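Local coordinates for protein minor fimbrium subunit Mfa5 (PDB 6TO1) that serves as an accessory subunit of the minor fimbriae, filamentous surface pili that mediate biofilm formation and adhesion to host cells and other oral bacteria, at residues A173-F187 with W205-I219. Residues are numbered along the deposited sequence; the frame is centred on the assembly and turned at random.
With MG (magnesium ion), chain B; PO4 (phosphate ion), chain C.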
loop_
_atom_site.group_PDB
_atom_site.type_symbol
_atom_site.label_atom_id
_atom_site.label_comp_id
_atom_site.label_asym_id
_atom_site.label_seq_id
_atom_site.Cartn_x
_atom_site.Cartn_y
_atom_site.Cartn_z
ATOM N N ALA A 173 2.387 -22.080 14.884
ATOM C CA ALA A 173 2.948 -23.011 15.848
ATOM C C ALA A 173 1.813 -23.856 16.432
ATOM O O ALA A 173 0.626 -23.513 16.322
ATOM C CB ALA A 173 3.688 -22.276 16.966
ATOM N N LEU A 174 2.192 -24.988 17.026
ATOM C CA LEU A 174 1.205 -25.978 17.422
ATOM C C LEU A 174 1.515 -26.567 18.787
ATOM O O LEU A 174 2.622 -27.061 19.027
ATOM C CB LEU A 174 1.119 -27.091 16.367
ATOM C CG LEU A 174 0.077 -28.171 16.639
ATOM C CD1 LEU A 174 -1.347 -27.598 16.608
ATOM C CD2 LEU A 174 0.256 -29.326 15.628
ATOM N N VAL A 175 0.508 -26.500 19.661
ATOM C CA VAL A 175 0.520 -27.068 20.999
ATOM C C VAL A 175 -0.659 -28.041 21.141
ATOM O O VAL A 175 -1.776 -27.750 20.708
ATOM C CB VAL A 175 0.411 -25.953 22.068
ATOM C CG1 VAL A 175 0.279 -26.573 23.461
ATOM C CG2 VAL A 175 1.605 -25.006 22.024
ATOM N N SER A 176 -0.423 -29.184 21.771
ATOM C CA SER A 176 -1.511 -30.037 22.226
ATOM C C SER A 176 -1.389 -30.147 23.741
ATOM O O SER A 176 -0.351 -29.824 24.328
ATOM C CB SER A 176 -1.481 -31.422 21.582
ATOM O OG SER A 176 -0.382 -32.174 22.062
ATOM N N TYR A 177 -2.468 -30.580 24.390
ATOM C CA TYR A 177 -2.357 -30.773 25.807
ATOM C C TYR A 177 -3.351 -31.811 26.299
ATOM O O TYR A 177 -4.432 -32.009 25.735
ATOM C CB TYR A 177 -2.547 -29.460 26.599
ATOM C CG TYR A 177 -3.949 -28.891 26.552
ATOM C CD1 TYR A 177 -4.874 -29.174 27.544
ATOM C CD2 TYR A 177 -4.340 -28.045 25.532
ATOM C CE1 TYR A 177 -6.139 -28.648 27.510
ATOM C CE2 TYR A 177 -5.601 -27.527 25.493
ATOM C CZ TYR A 177 -6.502 -27.822 26.488
ATOM O OH TYR A 177 -7.771 -27.272 26.447
ATOM N N ASP A 178 -2.939 -32.465 27.368
ATOM C CA ASP A 178 -3.791 -33.326 28.177
ATOM C C ASP A 178 -3.532 -32.924 29.632
ATOM O O ASP A 178 -3.848 -31.792 30.037
ATOM C CB ASP A 178 -3.514 -34.804 27.906
ATOM C CG ASP A 178 -2.036 -35.136 27.806
ATOM O OD1 ASP A 178 -1.369 -35.225 28.864
ATOM O OD2 ASP A 178 -1.547 -35.309 26.642
ATOM N N HIS A 179 -2.991 -33.828 30.448
ATOM C CA HIS A 179 -2.612 -33.401 31.789
ATOM C C HIS A 179 -1.336 -32.572 31.793
ATOM O O HIS A 179 -0.975 -32.032 32.839
ATOM C CB HIS A 179 -2.461 -34.594 32.756
ATOM C CG HIS A 179 -1.510 -35.650 32.295
ATOM N ND1 HIS A 179 -1.926 -36.731 31.550
ATOM C CD2 HIS A 179 -0.172 -35.788 32.458
ATOM C CE1 HIS A 179 -0.885 -37.504 31.290
ATOM N NE2 HIS A 179 0.190 -36.954 31.828
ATOM N N GLU A 180 -0.670 -32.424 30.648
ATOM C CA GLU A 180 0.473 -31.540 30.484
ATOM C C GLU A 180 0.480 -31.066 29.033
ATOM O O GLU A 180 -0.100 -31.720 28.160
ATOM C CB GLU A 180 1.787 -32.264 30.835
ATOM C CG GLU A 180 2.037 -33.366 29.861
ATOM C CD GLU A 180 3.122 -34.327 30.266
ATOM O OE1 GLU A 180 3.963 -33.973 31.110
ATOM O OE2 GLU A 180 3.123 -35.446 29.705
ATOM N N PRO A 181 1.095 -29.932 28.745
ATOM C CA PRO A 181 1.132 -29.451 27.364
ATOM C C PRO A 181 2.291 -30.084 26.607
ATOM O O PRO A 181 3.287 -30.537 27.193
ATOM C CB PRO A 181 1.324 -27.934 27.544
ATOM C CG PRO A 181 2.166 -27.828 28.794
ATOM C CD PRO A 181 1.645 -28.942 29.696
ATOM N N HIS A 182 2.149 -30.084 25.285
ATOM C CA HIS A 182 3.147 -30.641 24.381
ATOM C C HIS A 182 3.455 -29.670 23.254
ATOM O O HIS A 182 2.543 -29.230 22.555
ATOM C CB HIS A 182 2.661 -31.934 23.748
ATOM C CG HIS A 182 2.142 -32.924 24.737
ATOM N ND1 HIS A 182 2.976 -33.609 25.598
ATOM C CD2 HIS A 182 0.886 -33.367 24.988
ATOM C CE1 HIS A 182 2.250 -34.423 26.348
ATOM N NE2 HIS A 182 0.981 -34.286 26.010
ATOM N N ARG A 183 4.733 -29.330 23.082
ATOM C CA ARG A 183 5.121 -28.461 21.970
ATOM C C ARG A 183 5.255 -29.329 20.729
ATOM O O ARG A 183 6.256 -30.034 20.560
ATOM C CB ARG A 183 6.420 -27.717 22.249
ATOM C CG ARG A 183 6.777 -26.756 21.089
ATOM C CD ARG A 183 8.152 -26.123 21.273
ATOM N NE ARG A 183 8.174 -25.335 22.505
ATOM C CZ ARG A 183 8.861 -24.207 22.678
ATOM N NH1 ARG A 183 9.606 -23.716 21.697
ATOM N NH2 ARG A 183 8.804 -23.568 23.846
ATOM N N LEU A 184 4.260 -29.279 19.852
ATOM C CA LEU A 184 4.283 -30.111 18.653
ATOM C C LEU A 184 5.067 -29.449 17.518
ATOM O O LEU A 184 5.770 -30.135 16.762
ATOM C CB LEU A 184 2.868 -30.406 18.198
ATOM C CG LEU A 184 1.994 -31.207 19.192
ATOM C CD1 LEU A 184 0.651 -31.588 18.562
ATOM C CD2 LEU A 184 2.719 -32.441 19.708
ATOM N N SER A 185 4.948 -28.128 17.367
ATOM C CA SER A 185 5.744 -27.402 16.378
ATOM C C SER A 185 6.012 -25.971 16.828
ATOM O O SER A 185 5.118 -25.309 17.345
ATOM C CB SER A 185 5.031 -27.399 15.017
ATOM O OG SER A 185 5.840 -26.809 14.010
ATOM N N ASP A 186 7.255 -25.506 16.664
ATOM C CA ASP A 186 7.514 -24.068 16.724
ATOM C C ASP A 186 6.915 -23.411 15.478
ATOM O O ASP A 186 6.390 -24.076 14.588
ATOM C CB ASP A 186 9.015 -23.768 16.815
ATOM C CG ASP A 186 9.337 -22.397 17.483
ATOM O OD1 ASP A 186 8.459 -21.514 17.663
ATOM O OD2 ASP A 186 10.518 -22.190 17.829
ATOM N N PHE A 187 7.034 -22.093 15.394
ATOM C CA PHE A 187 6.478 -21.361 14.262
ATOM C C PHE A 187 7.000 -21.910 12.933
ATOM O O PHE A 187 8.209 -22.088 12.750
ATOM C CB PHE A 187 6.827 -19.896 14.404
ATOM C CG PHE A 187 6.043 -19.181 15.462
ATOM C CD1 PHE A 187 4.671 -19.125 15.411
ATOM C CD2 PHE A 187 6.706 -18.545 16.507
ATOM C CE1 PHE A 187 3.949 -18.439 16.380
ATOM C CE2 PHE A 187 5.999 -17.858 17.474
ATOM C CZ PHE A 187 4.628 -17.801 17.409
ATOM N N TRP A 205 -5.700 -38.778 29.575
ATOM C CA TRP A 205 -6.417 -38.212 30.715
ATOM C C TRP A 205 -5.894 -36.815 31.061
ATOM O O TRP A 205 -4.699 -36.530 30.972
ATOM C CB TRP A 205 -6.308 -39.130 31.969
ATOM C CG TRP A 205 -4.900 -39.352 32.497
ATOM C CD1 TRP A 205 -4.023 -40.368 32.155
ATOM C CD2 TRP A 205 -4.195 -38.539 33.461
ATOM N NE1 TRP A 205 -2.832 -40.207 32.826
ATOM C CE2 TRP A 205 -2.919 -39.111 33.646
ATOM C CE3 TRP A 205 -4.529 -37.401 34.188
ATOM C CZ2 TRP A 205 -1.975 -38.560 34.502
ATOM C CZ3 TRP A 205 -3.582 -36.851 35.027
ATOM C CH2 TRP A 205 -2.330 -37.438 35.190
ATOM N N GLY A 206 -6.806 -35.959 31.528
ATOM C CA GLY A 206 -6.412 -34.686 32.097
ATOM C C GLY A 206 -6.621 -33.543 31.123
ATOM O O GLY A 206 -6.325 -33.694 29.947
ATOM N N THR A 207 -7.114 -32.400 31.592
ATOM C CA THR A 207 -7.377 -31.253 30.722
ATOM C C THR A 207 -6.724 -30.014 31.337
ATOM O O THR A 207 -7.375 -29.222 32.036
ATOM C CB THR A 207 -8.883 -31.065 30.500
ATOM O OG1 THR A 207 -9.507 -32.294 30.070
ATOM C CG2 THR A 207 -9.140 -29.972 29.478
ATOM N N HIS A 208 -5.436 -29.829 31.051
ATOM C CA HIS A 208 -4.625 -28.751 31.646
ATOM C C HIS A 208 -4.621 -27.546 30.704
ATOM O O HIS A 208 -3.629 -27.212 30.054
ATOM C CB HIS A 208 -3.220 -29.264 31.912
ATOM C CG HIS A 208 -2.459 -28.530 32.974
ATOM N ND1 HIS A 208 -2.401 -27.155 33.058
ATOM C CD2 HIS A 208 -1.675 -28.999 33.970
ATOM C CE1 HIS A 208 -1.617 -26.810 34.068
ATOM N NE2 HIS A 208 -1.177 -27.914 34.646
ATOM N N THR A 209 -5.805 -26.933 30.574
ATOM C CA THR A 209 -5.967 -25.843 29.609
ATOM C C THR A 209 -5.033 -24.681 29.943
ATOM O O THR A 209 -4.428 -24.079 29.049
ATOM C CB THR A 209 -7.435 -25.437 29.574
ATOM O OG1 THR A 209 -8.224 -26.598 29.257
ATOM C CG2 THR A 209 -7.716 -24.342 28.543
ATOM N N GLN A 210 -4.878 -24.372 31.221
ATOM C CA GLN A 210 -3.910 -23.351 31.596
ATOM C C GLN A 210 -2.533 -23.702 31.046
ATOM O O GLN A 210 -1.829 -22.841 30.507
ATOM C CB GLN A 210 -3.861 -23.202 33.108
ATOM C CG GLN A 210 -2.679 -22.374 33.551
ATOM C CD GLN A 210 -2.654 -22.075 35.031
ATOM O OE1 GLN A 210 -3.033 -22.914 35.868
ATOM N NE2 GLN A 210 -2.204 -20.859 35.367
ATOM N N GLY A 211 -2.144 -24.975 31.149
ATOM C CA GLY A 211 -0.822 -25.371 30.673
ATOM C C GLY A 211 -0.669 -25.233 29.169
ATOM O O GLY A 211 0.379 -24.794 28.674
ATOM N N GLY A 212 -1.708 -25.601 28.415
ATOM C CA GLY A 212 -1.689 -25.360 26.989
ATOM C C GLY A 212 -1.531 -23.887 26.665
ATOM O O GLY A 212 -0.729 -23.510 25.809
ATOM N N LEU A 213 -2.264 -23.029 27.372
ATOM C CA LEU A 213 -2.158 -21.600 27.121
ATOM C C LEU A 213 -0.804 -21.044 27.549
ATOM O O LEU A 213 -0.259 -20.154 26.886
ATOM C CB LEU A 213 -3.289 -20.869 27.836
ATOM C CG LEU A 213 -4.674 -21.124 27.291
ATOM C CD1 LEU A 213 -5.750 -20.567 28.196
ATOM C CD2 LEU A 213 -4.829 -20.529 25.866
ATOM N N LYS A 214 -0.246 -21.541 28.662
ATOM C CA LYS A 214 1.074 -21.098 29.092
ATOM C C LYS A 214 2.138 -21.450 28.060
ATOM O O LYS A 214 2.995 -20.624 27.739
ATOM C CB LYS A 214 1.415 -21.708 30.451
ATOM C CG LYS A 214 2.862 -21.489 30.889
ATOM C CD LYS A 214 3.203 -20.022 31.091
ATOM C CE LYS A 214 4.679 -19.848 31.499
ATOM N NZ LYS A 214 5.019 -18.425 31.830
ATOM N N MET A 215 2.093 -22.664 27.509
ATOM C CA MET A 215 3.053 -23.002 26.461
ATOM C C MET A 215 2.888 -22.104 25.235
ATOM O O MET A 215 3.881 -21.683 24.619
ATOM C CB MET A 215 2.913 -24.471 26.081
ATOM C CG MET A 215 3.965 -24.871 25.066
ATOM S SD MET A 215 3.928 -26.615 24.728
ATOM C CE MET A 215 4.940 -27.186 26.106
ATOM N N ALA A 216 1.645 -21.811 24.858
ATOM C CA ALA A 216 1.389 -20.863 23.782
ATOM C C ALA A 216 1.989 -19.490 24.082
ATOM O O ALA A 216 2.553 -18.846 23.189
ATOM C CB ALA A 216 -0.120 -20.755 23.553
ATOM N N ARG A 217 1.887 -19.025 25.337
ATOM C CA ARG A 217 2.492 -17.745 25.686
ATOM C C ARG A 217 4.016 -17.822 25.596
ATOM O O ARG A 217 4.663 -16.873 25.143
ATOM C CB ARG A 217 2.069 -17.299 27.087
ATOM C CG ARG A 217 0.611 -17.026 27.229
ATOM C CD ARG A 217 0.333 -16.124 28.424
ATOM N NE ARG A 217 0.773 -16.663 29.702
ATOM C CZ ARG A 217 1.679 -16.092 30.492
ATOM N NH1 ARG A 217 1.962 -16.638 31.663
ATOM N NH2 ARG A 217 2.310 -14.983 30.122
ATOM N N ASN A 218 4.599 -18.951 25.998
ATOM C CA ASN A 218 6.037 -19.114 25.892
ATOM C C ASN A 218 6.468 -19.056 24.433
ATOM O O ASN A 218 7.469 -18.411 24.092
ATOM C CB ASN A 218 6.486 -20.445 26.495
ATOM C CG ASN A 218 6.513 -20.439 28.027
ATOM O OD1 ASN A 218 6.313 -19.421 28.689
ATOM N ND2 ASN A 218 6.785 -21.604 28.583
ATOM N N ILE A 219 5.727 -19.738 23.564
ATOM C CA ILE A 219 6.054 -19.741 22.147
ATOM C C ILE A 219 5.874 -18.355 21.553
ATOM O O ILE A 219 6.719 -17.882 20.793
ATOM C CB ILE A 219 5.191 -20.777 21.409
ATOM C CG1 ILE A 219 5.635 -22.182 21.803
ATOM C CG2 ILE A 219 5.316 -20.605 19.897
ATOM C CD1 ILE A 219 4.688 -23.279 21.402
HETATM MG MG MG B . -11.085 -32.980 28.928
HETATM P P PO4 C . -10.395 -35.275 31.127
HETATM O O1 PO4 C . -9.462 -36.486 30.935
HETATM O O2 PO4 C . -9.705 -34.240 32.005
HETATM O O3 PO4 C . -11.623 -35.778 31.862
HETATM O O4 PO4 C . -10.843 -34.729 29.825
HETATM O O HOH W 1 7.327 -23.956 26.657
HETATM O O HOH W 2 8.808 -19.338 19.608
HETATM O O HOH W 3 -11.502 -31.275 27.903
HETATM O O HOH W 4 -12.524 -32.297 30.301
#
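Trp205 lays its six-membered ring on the imidazole of His179 in a face-to-face stack, the centroids 3.7 Å apart and the planes inclined by 13°. The same residue grips the imidazole a second time: His179 ND1 donates to Trp205 O at 2.8 Å, with the acceptor in the imidazole plane, so stack and bond together fix the rotation of the ring. Gly206 passes close to His179, CA to CA 4.0 Å, without a side chain between them; its N donates to a phosphate oxygen, the phosphate probably coming from the crystallisation liquor. The CB of Thr207 points away from the hairpin, and its OG1 binds magnesium at 2.1 Å with Ser135, Ser137, another oxygen of that phosphate and two waters, as in the metal-ion-dependent adhesion site of von Willebrand factor A domains. The next peptide returns to the hairpin, His208 N donating to Asp178 O at 2.7 Å. His208 also N-caps the helix: a chi1 of -156° turns its imidazole toward the first turn, where ND1 accepts from Gly211 N. Thr209 OG1 lies 2.9 Å from Tyr177 OH, while the tyrosine ring lies close to the backbone of Gly212, CD2 to CA 4.0 Å. Met215 runs out extended to SD, which comes 3.3 Å from Arg183 N, its CG against Val175 CG2, then bends so that CE meets Pro181 CG. Ile219 divides its branches: CD1 meets Val175, CG1 lies over one face of the Arg183 guanidinium, and CG2 sits over the Phe187 ring. Helix 209-219 thus packs on the hairpin at the sheet edge, nearly antiparallel to strand 173-177 (161°), with strand 126-133 beside that strand, helix 340-353 flanking the helix, and helix 191-199 touching Leu174 and Ser185.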